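Local coordinates for diheme cytochrome c (PDB 3U99), which probably carries electrons through two covalently bound heme c groups, at residues Ala59-Glu62 with Glu63-Gln67; Ala25-Ala28 with Asn29-Pro32. All coordinates share one frame; numbering follows the deposited sequence. Where two conformers were deposited one is given.

Contact 1: Ala59-Glu62 with Glu63-Gln67; sequences ARIE and EYLVQ
Residues 59-67 form the last turns of helix 55-67, where Ile61 lies beside Leu65 and Glu62 beside Val66. Both pairs are i to i+4, so each brings together side chains from successive turns of an alpha-helix. The backbone sets the spacing through four i to i+4 hydrogen bonds. Glu63 N bonds to Ala59 O at 2.9 Å, and Tyr64 N to Arg60 O at 3.0 Å. The next two bonds are straighter: Leu65 N to Ile61 O is 2.9 Å, and Val66 N to Glu62 O is also 2.9 Å, with an N-H...O angle of 168°.

On the buried side, the branch methyl of Ile61 meets one methyl of Leu65, CG2 to CD1, at 3.8 Å. The two side chains point the same way. With CG2 anti to the backbone N, the Ile61 methyl lies against Leu65 CD1. On the neighbouring side the contact is looser. Glu62 CG passes alongside Val66 CG2 at 4.2 Å, and that same methyl rests 3.2 Å from Glu62 O. Glu62 also has its CG anti to the backbone N (chi1 -177°) and is extended beyond it. This carries the carboxylate away from Val66, and its OE1 is hydrogen-bonded to Thr40 OG1.

Helix 13-19 packs on Ile61 through Tyr15, Glu18 and Cys19, and Leu65 reaches Tyr15 and the heme attached to Cys19. Helix 33-40 meets Leu65 with Trp36 and Thr40 and Val66 with Ala33 and Arg37. The salt bridge from Arg60 to Glu14 ties this helix to helix 13-19 once more.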
ATOM      1  N   ALA A  59      16.480  -3.552   8.504  1.00  8.74           N
ATOM      2  CA  ALA A  59      17.163  -2.280   8.501  1.00  8.22           C
ATOM      3  C   ALA A  59      17.256  -1.748   7.084  1.00  7.69           C
ATOM      4  O   ALA A  59      17.079  -0.544   6.862  1.00  8.47           O
ATOM      5  CB  ALA A  59      18.564  -2.411   9.083  1.00  8.95           C
ATOM      6  N   ARG A  60      17.542  -2.593   6.088  1.00  7.97           N
ATOM      7  CA  ARG A  60      17.630  -2.106   4.708  1.00  8.79           C
ATOM      8  C   ARG A  60      16.250  -1.682   4.228  1.00  8.53           C
ATOM      9  O   ARG A  60      16.128  -0.725   3.451  1.00 10.46           O
ATOM     10  CB  ARG A  60      18.210  -3.158   3.791  1.00  8.80           C
ATOM     11  CG  ARG A  60      19.696  -3.345   3.962  1.00 10.46           C
ATOM     12  CD  ARG A  60      20.269  -4.142   2.788  1.00 11.17           C
ATOM     13  NE  ARG A  60      19.725  -5.505   2.745  1.00 11.17           N
ATOM     14  CZ  ARG A  60      20.191  -6.569   3.365  1.00 11.36           C
ATOM     15  NH1 ARG A  60      21.282  -6.493   4.102  1.00 13.63           N
ATOM     16  NH2 ARG A  60      19.567  -7.731   3.204  1.00 14.36           N
ATOM     17  N   ILE A  61      15.188  -2.351   4.629  1.00  8.10           N
ATOM     18  CA  ILE A  61      13.823  -1.962   4.256  1.00  9.05           C
ATOM     19  C   ILE A  61      13.460  -0.605   4.828  1.00  8.80           C
ATOM     20  O   ILE A  61      12.958   0.274   4.135  1.00  8.32           O
ATOM     21  CB  ILE A  61      12.835  -3.059   4.692  1.00 10.53           C
ATOM     22  CG1 ILE A  61      13.032  -4.352   3.928  1.00 13.80           C
ATOM     23  CG2 ILE A  61      11.401  -2.535   4.554  1.00 10.89           C
ATOM     24  CD1 ILE A  61      12.722  -4.297   2.533  1.00 17.37           C
ATOM     25  N   GLU A  62      13.723  -0.424   6.127  1.00  8.17           N
ATOM     26  CA  GLU A  62      13.437   0.830   6.789  1.00  8.47           C
ATOM     27  C   GLU A  62      14.204   1.957   6.127  1.00  8.93           C
ATOM     28  O   GLU A  62      13.677   3.037   5.871  1.00  9.70           O
ATOM     29  CB  GLU A  62      13.779   0.734   8.267  1.00  9.77           C
ATOM     30  CG  GLU A  62      13.430   2.023   9.009  1.00 12.83           C
ATOM     31  CD  GLU A  62      13.499   1.864  10.512  1.00 15.88           C
ATOM     32  OE1 GLU A  62      12.813   1.000  11.123  1.00 23.11           O
ATOM     33  OE2 GLU A  62      14.268   2.720  11.081  1.00 22.22           O
ATOM     34  N   GLU A  63      15.494   1.707   5.856  1.00  8.51           N
ATOM     35  CA  GLU A  63      16.305   2.745   5.263  1.00  9.90           C
ATOM     36  C   GLU A  63      15.796   3.114   3.853  1.00 10.10           C
ATOM     37  O   GLU A  63      15.748   4.306   3.507  1.00 10.26           O
ATOM     38  CB  GLU A  63      17.751   2.258   5.226  1.00 12.17           C
ATOM     39  CG  GLU A  63      18.447   2.225   6.574  0.50 16.79           C
ATOM     40  CD  GLU A  63      18.904   3.635   6.925  0.50 21.61           C
ATOM     41  OE1 GLU A  63      18.301   4.613   6.438  0.50 30.62           O
ATOM     42  OE2 GLU A  63      19.915   3.762   7.661  0.50 31.11           O
ATOM     43  N   TYR A  64      15.368   2.161   3.084  1.00  9.10           N
ATOM     44  CA  TYR A  64      14.799   2.383   1.758  1.00  8.99           C
ATOM     45  C   TYR A  64      13.546   3.257   1.916  1.00  8.71           C
ATOM     46  O   TYR A  64      13.353   4.239   1.208  1.00  8.70           O
ATOM     47  CB  TYR A  64      14.497   1.006   1.077  1.00  9.98           C
ATOM     48  CG  TYR A  64      13.719   1.336  -0.189  1.00  8.77           C
ATOM     49  CD1 TYR A  64      14.314   1.847  -1.327  1.00  9.88           C
ATOM     50  CD2 TYR A  64      12.337   1.151  -0.238  1.00  9.43           C
ATOM     51  CE1 TYR A  64      13.554   2.150  -2.481  1.00  9.58           C
ATOM     52  CE2 TYR A  64      11.569   1.493  -1.337  1.00  9.67           C
ATOM     53  CZ  TYR A  64      12.188   1.992  -2.469  1.00  9.11           C
ATOM     54  OH  TYR A  64      11.434   2.325  -3.532  1.00 11.04           O
ATOM     55  N   LEU A  65      12.625   2.868   2.803  1.00  8.24           N
ATOM     56  CA  LEU A  65      11.354   3.557   2.929  1.00  8.13           C
ATOM     57  C   LEU A  65      11.559   4.959   3.423  1.00  8.21           C
ATOM     58  O   LEU A  65      10.896   5.864   2.936  1.00  9.12           O
ATOM     59  CB  LEU A  65      10.452   2.741   3.869  1.00  8.06           C
ATOM     60  CG  LEU A  65       9.874   1.450   3.286  1.00  7.92           C
ATOM     61  CD1 LEU A  65       9.212   0.595   4.374  1.00 10.14           C
ATOM     62  CD2 LEU A  65       8.850   1.743   2.218  1.00 10.44           C
ATOM     63  N   VAL A  66      12.427   5.148   4.416  1.00  8.50           N
ATOM     64  CA  VAL A  66      12.659   6.484   4.934  1.00  8.96           C
ATOM     65  C   VAL A  66      13.231   7.383   3.868  1.00  8.84           C
ATOM     66  O   VAL A  66      12.804   8.527   3.694  1.00 10.03           O
ATOM     67  CB  VAL A  66      13.548   6.379   6.174  1.00  9.74           C
ATOM     68  CG1 VAL A  66      14.084   7.777   6.499  1.00 14.62           C
ATOM     69  CG2 VAL A  66      12.782   5.784   7.354  1.00 11.08           C
ATOM     70  N   GLN A  67      14.226   6.899   3.136  1.00  8.70           N
ATOM     71  CA  GLN A  67      14.869   7.733   2.114  1.00  9.00           C
ATOM     72  C   GLN A  67      13.929   8.162   1.013  1.00  8.77           C
ATOM     73  O   GLN A  67      14.023   9.268   0.509  1.00 10.71           O
ATOM     74  CB  GLN A  67      16.058   6.935   1.565  1.00 10.88           C
ATOM     75  CG  GLN A  67      16.782   7.663   0.480  1.00 11.67           C
ATOM     76  CD  GLN A  67      17.522   8.898   1.021  1.00 12.96           C
ATOM     77  OE1 GLN A  67      18.021   8.898   2.142  1.00 21.07           O
ATOM     78  NE2 GLN A  67      17.585   9.976   0.221  1.00 12.03           N
TER

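Contact 2: Ala25-Ala28 with Asn29-Pro32; sequences AYPA and NLLP. With HEC (heme c), chain C.
Pro27 and Leu30 meet across a tight turn between helices 13-19 and 33-40. The turn is closed by a backbone hydrogen bond from Leu30 N to Pro27 O, 3.2 Å long. The donor stands 48° out of the carbonyl plane. With Ala28 and Asn29 at its corners, this is a type I beta turn, which is also the short 3-10 segment.

The apolar contacts lie beside that bond. Leu30 CD1 packs against Pro27 CD at 3.8 Å, the two side chains pointing the same way. Tyr26 CB touches the same methyl more loosely, at 4.4 Å. On the outer side, Asn29 holds its CG between the backbone N and the carbonyl carbon (chi1 69°), which brings OD1 to 3.8 Å from Pro27 CB.

The contacts with the first heme belong to Tyr26. Its ring meets pyrrole A obliquely, with CE2 3.6 Å from heme C3A. Farther out, Tyr26 OH lies 3.4 Å from CBA of a propionate arm and is hydrogen-bonded to Ser119 O. Replacing Tyr26 by an alanine would remove the ring and hydroxyl; this is likely to open a gap beside pyrrole A and leave Ser119 O without this partner. The ring also meets that of His23, an axial ligand of the same heme iron.

The apolar side chain of Leu30 touches the second heme, so segment 25-32 reaches both hemes. At the first, Tyr26 combines two kinds of chemistry: its ring packs carbon to carbon on the porphyrin, while its buried hydroxyl is satisfied by the backbone carbonyl of Ser119.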
ATOM      1  N   ALA A  25       3.359  -4.390  -3.096  1.00  8.79           N
ATOM      2  CA  ALA A  25       4.379  -3.561  -2.510  1.00  9.05           C
ATOM      3  C   ALA A  25       4.003  -2.096  -2.675  1.00  9.06           C
ATOM      4  O   ALA A  25       4.040  -1.505  -3.756  1.00  9.55           O
ATOM      5  CB  ALA A  25       5.737  -3.838  -3.120  1.00 11.19           C
ATOM      6  N   TYR A  26       3.610  -1.480  -1.560  1.00  7.63           N
ATOM      7  CA  TYR A  26       3.173  -0.098  -1.578  1.00  8.53           C
ATOM      8  C   TYR A  26       4.315   0.848  -1.911  1.00  8.41           C
ATOM      9  O   TYR A  26       5.362   0.787  -1.279  1.00  7.94           O
ATOM     10  CB  TYR A  26       2.598   0.321  -0.238  1.00  8.55           C
ATOM     11  CG  TYR A  26       1.366  -0.474   0.134  1.00  8.50           C
ATOM     12  CD1 TYR A  26       0.191  -0.336  -0.611  1.00  8.18           C
ATOM     13  CD2 TYR A  26       1.351  -1.367   1.176  1.00  8.50           C
ATOM     14  CE1 TYR A  26      -0.933  -1.074  -0.280  1.00  9.23           C
ATOM     15  CE2 TYR A  26       0.235  -2.094   1.521  1.00  9.12           C
ATOM     16  CZ  TYR A  26      -0.922  -1.942   0.770  1.00  8.92           C
ATOM     17  OH  TYR A  26      -1.986  -2.719   1.153  1.00 11.04           O
ATOM     18  N   PRO A  27       4.203   1.715  -2.897  1.00  7.52           N
ATOM     19  CA  PRO A  27       5.266   2.704  -3.140  1.00  8.49           C
ATOM     20  C   PRO A  27       5.613   3.474  -1.883  1.00  6.71           C
ATOM     21  O   PRO A  27       4.754   3.894  -1.100  1.00  7.76           O
ATOM     22  CB  PRO A  27       4.646   3.619  -4.201  1.00  9.56           C
ATOM     23  CG  PRO A  27       3.749   2.671  -4.993  1.00  9.31           C
ATOM     24  CD  PRO A  27       3.160   1.756  -3.944  1.00  8.35           C
ATOM     25  N   ALA A  28       6.897   3.692  -1.691  1.00  7.24           N
ATOM     26  CA  ALA A  28       7.399   4.407  -0.510  1.00  8.30           C
ATOM     27  C   ALA A  28       6.823   5.789  -0.385  1.00  7.65           C
ATOM     28  O   ALA A  28       6.705   6.331   0.731  1.00  7.87           O
ATOM     29  CB  ALA A  28       8.906   4.526  -0.573  1.00 10.67           C
ATOM     30  N   ASN A  29       6.496   6.467  -1.493  1.00  7.77           N
ATOM     31  CA  ASN A  29       6.031   7.844  -1.438  1.00  8.24           C
ATOM     32  C   ASN A  29       4.571   8.003  -1.014  1.00  8.16           C
ATOM     33  O   ASN A  29       4.065   9.143  -1.005  1.00 10.50           O
ATOM     34  CB  ASN A  29       6.352   8.624  -2.701  1.00  9.71           C
ATOM     35  CG  ASN A  29       5.573   8.189  -3.890  1.00 11.73           C
ATOM     36  OD1 ASN A  29       4.654   7.404  -3.747  1.00 11.73           O
ATOM     37  ND2 ASN A  29       6.030   8.698  -5.029  1.00 15.31           N
ATOM     38  N   LEU A  30       3.957   6.920  -0.575  1.00  7.82           N
ATOM     39  CA  LEU A  30       2.586   6.994  -0.042  1.00  8.74           C
ATOM     40  C   LEU A  30       2.511   7.332   1.440  1.00  9.53           C
ATOM     41  O   LEU A  30       1.422   7.645   1.919  1.00 10.86           O
ATOM     42  CB  LEU A  30       1.803   5.695  -0.294  1.00  9.50           C
ATOM     43  CG  LEU A  30       1.572   5.400  -1.794  1.00 10.22           C
ATOM     44  CD1 LEU A  30       0.945   4.030  -1.938  1.00 12.03           C
ATOM     45  CD2 LEU A  30       0.688   6.445  -2.436  1.00 13.35           C
ATOM     46  N   LEU A  31       3.653   7.276   2.169  1.00  9.33           N
ATOM     47  CA  LEU A  31       3.676   7.686   3.549  1.00  8.53           C
ATOM     48  C   LEU A  31       4.933   8.496   3.824  1.00  8.04           C
ATOM     49  O   LEU A  31       5.948   8.247   3.187  1.00  8.31           O
ATOM     50  CB  LEU A  31       3.683   6.465   4.496  1.00  9.02           C
ATOM     51  CG  LEU A  31       2.413   5.644   4.585  1.00  8.33           C
ATOM     52  CD1 LEU A  31       2.621   4.371   5.433  1.00  9.65           C
ATOM     53  CD2 LEU A  31       1.233   6.406   5.175  1.00  9.78           C
ATOM     54  N   PRO A  32       4.869   9.394   4.787  1.00  8.97           N
ATOM     55  CA  PRO A  32       6.100  10.040   5.234  1.00  9.99           C
ATOM     56  C   PRO A  32       6.939   9.120   6.107  1.00  9.17           C
ATOM     57  O   PRO A  32       6.460   8.090   6.610  1.00  9.35           O
ATOM     58  CB  PRO A  32       5.526  11.225   6.025  1.00 11.85           C
ATOM     59  CG  PRO A  32       4.222  10.769   6.571  1.00 13.78           C
ATOM     60  CD  PRO A  32       3.674   9.854   5.496  1.00 10.80           C
TER
HETATM   61 FE   HEC C 700       1.836  -5.319   5.253  1.00  6.18          FE
HETATM   62  CHA HEC C 700      -1.160  -3.874   5.655  1.00  8.44           C
HETATM   63  CHB HEC C 700       3.271  -2.281   4.734  1.00  7.35           C
HETATM   64  CHC HEC C 700       4.799  -6.829   4.705  1.00  7.29           C
HETATM   65  CHD HEC C 700       0.432  -8.334   5.958  1.00  8.22           C
HETATM   66  NA  HEC C 700       1.183  -3.417   5.202  1.00  7.22           N
HETATM   67  C1A HEC C 700      -0.133  -3.011   5.363  1.00  7.47           C
HETATM   68  C2A HEC C 700      -0.228  -1.576   5.162  1.00  8.28           C
HETATM   69  C3A HEC C 700       1.026  -1.148   4.884  1.00  8.04           C
HETATM   70  C4A HEC C 700       1.898  -2.311   4.954  1.00  6.71           C
HETATM   71  CMA HEC C 700       1.464   0.267   4.622  1.00  9.92           C
HETATM   72  CAA HEC C 700      -1.490  -0.817   5.273  1.00  9.88           C
HETATM   73  CBA HEC C 700      -2.326  -0.905   4.012  1.00 10.45           C
HETATM   74  CGA HEC C 700      -3.523   0.042   4.111  1.00 10.54           C
HETATM   75  O1A HEC C 700      -3.287   1.279   4.066  1.00 11.24           O
HETATM   76  O2A HEC C 700      -4.679  -0.395   4.261  1.00 15.56           O
HETATM   77  NB  HEC C 700       3.701  -4.665   4.825  1.00  6.34           N
HETATM   78  C1B HEC C 700       4.109  -3.359   4.685  1.00  6.98           C
HETATM   79  C2B HEC C 700       5.549  -3.346   4.554  1.00  7.45           C
HETATM   80  C3B HEC C 700       5.986  -4.617   4.556  1.00  7.15           C
HETATM   81  C4B HEC C 700       4.841  -5.444   4.696  1.00  7.01           C
HETATM   82  CMB HEC C 700       6.341  -2.051   4.417  1.00  8.69           C
HETATM   83  CAB HEC C 700       7.402  -5.185   4.493  1.00  8.42           C
HETATM   84  CBB HEC C 700       8.208  -4.720   5.722  1.00 10.03           C
HETATM   85  NC  HEC C 700       2.494  -7.213   5.287  1.00  6.89           N
HETATM   86  C1C HEC C 700       3.732  -7.652   4.972  1.00  7.30           C
HETATM   87  C2C HEC C 700       3.847  -9.068   5.018  1.00  7.85           C
HETATM   88  C3C HEC C 700       2.612  -9.488   5.368  1.00  8.39           C
HETATM   89  C4C HEC C 700       1.787  -8.360   5.584  1.00  7.79           C
HETATM   90  CMC HEC C 700       5.093  -9.869   4.610  1.00 11.40           C
HETATM   91  CAC HEC C 700       2.156 -10.923   5.497  1.00  9.70           C
HETATM   92  CBC HEC C 700       2.920 -11.800   6.473  1.00 11.04           C
HETATM   93  ND  HEC C 700       0.015  -5.950   5.769  1.00  6.97           N
HETATM   94  C1D HEC C 700      -0.339  -7.234   6.054  1.00  8.31           C
HETATM   95  C2D HEC C 700      -1.770  -7.277   6.404  1.00  9.69           C
HETATM   96  C3D HEC C 700      -2.233  -6.019   6.313  1.00  9.54           C
HETATM   97  C4D HEC C 700      -1.109  -5.220   5.873  1.00  8.19           C
HETATM   98  CMD HEC C 700      -2.537  -8.465   6.935  1.00 13.21           C
HETATM   99  CAD HEC C 700      -3.631  -5.581   6.596  1.00 12.06           C
HETATM  100  CBD HEC C 700      -4.530  -5.571   5.313  1.00 18.08           C
HETATM  101  CGD HEC C 700      -5.970  -5.266   5.717  1.00 22.89           C
HETATM  102  O1D HEC C 700      -6.719  -5.509   4.614  1.00 32.91           O
HETATM  103  O2D HEC C 700      -6.090  -4.277   6.582  1.00 32.48           O

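How the contacts relate
Contact 2 comes first along the chain, in the loop between helices 13-19 and 33-40. Contact 1 follows on helix 55-67. Their centres are 11 Å apart, and they touch directly: Leu65 CD2 lies 3.9 Å from Ala28 CB, with Tyr64 CE2 4.1 Å from the same methyl. Both belong to the dihaem cytochrome c region of the chain. Contact 1 lies toward the outside of the chain, contact 2 much nearer its centre. Leu65 and Tyr26 line the pocket of the same heme, while Leu30 reaches the other. Contact 2 thus lies in the loop between the two hemes and packs against helix 55-67 through Ala28.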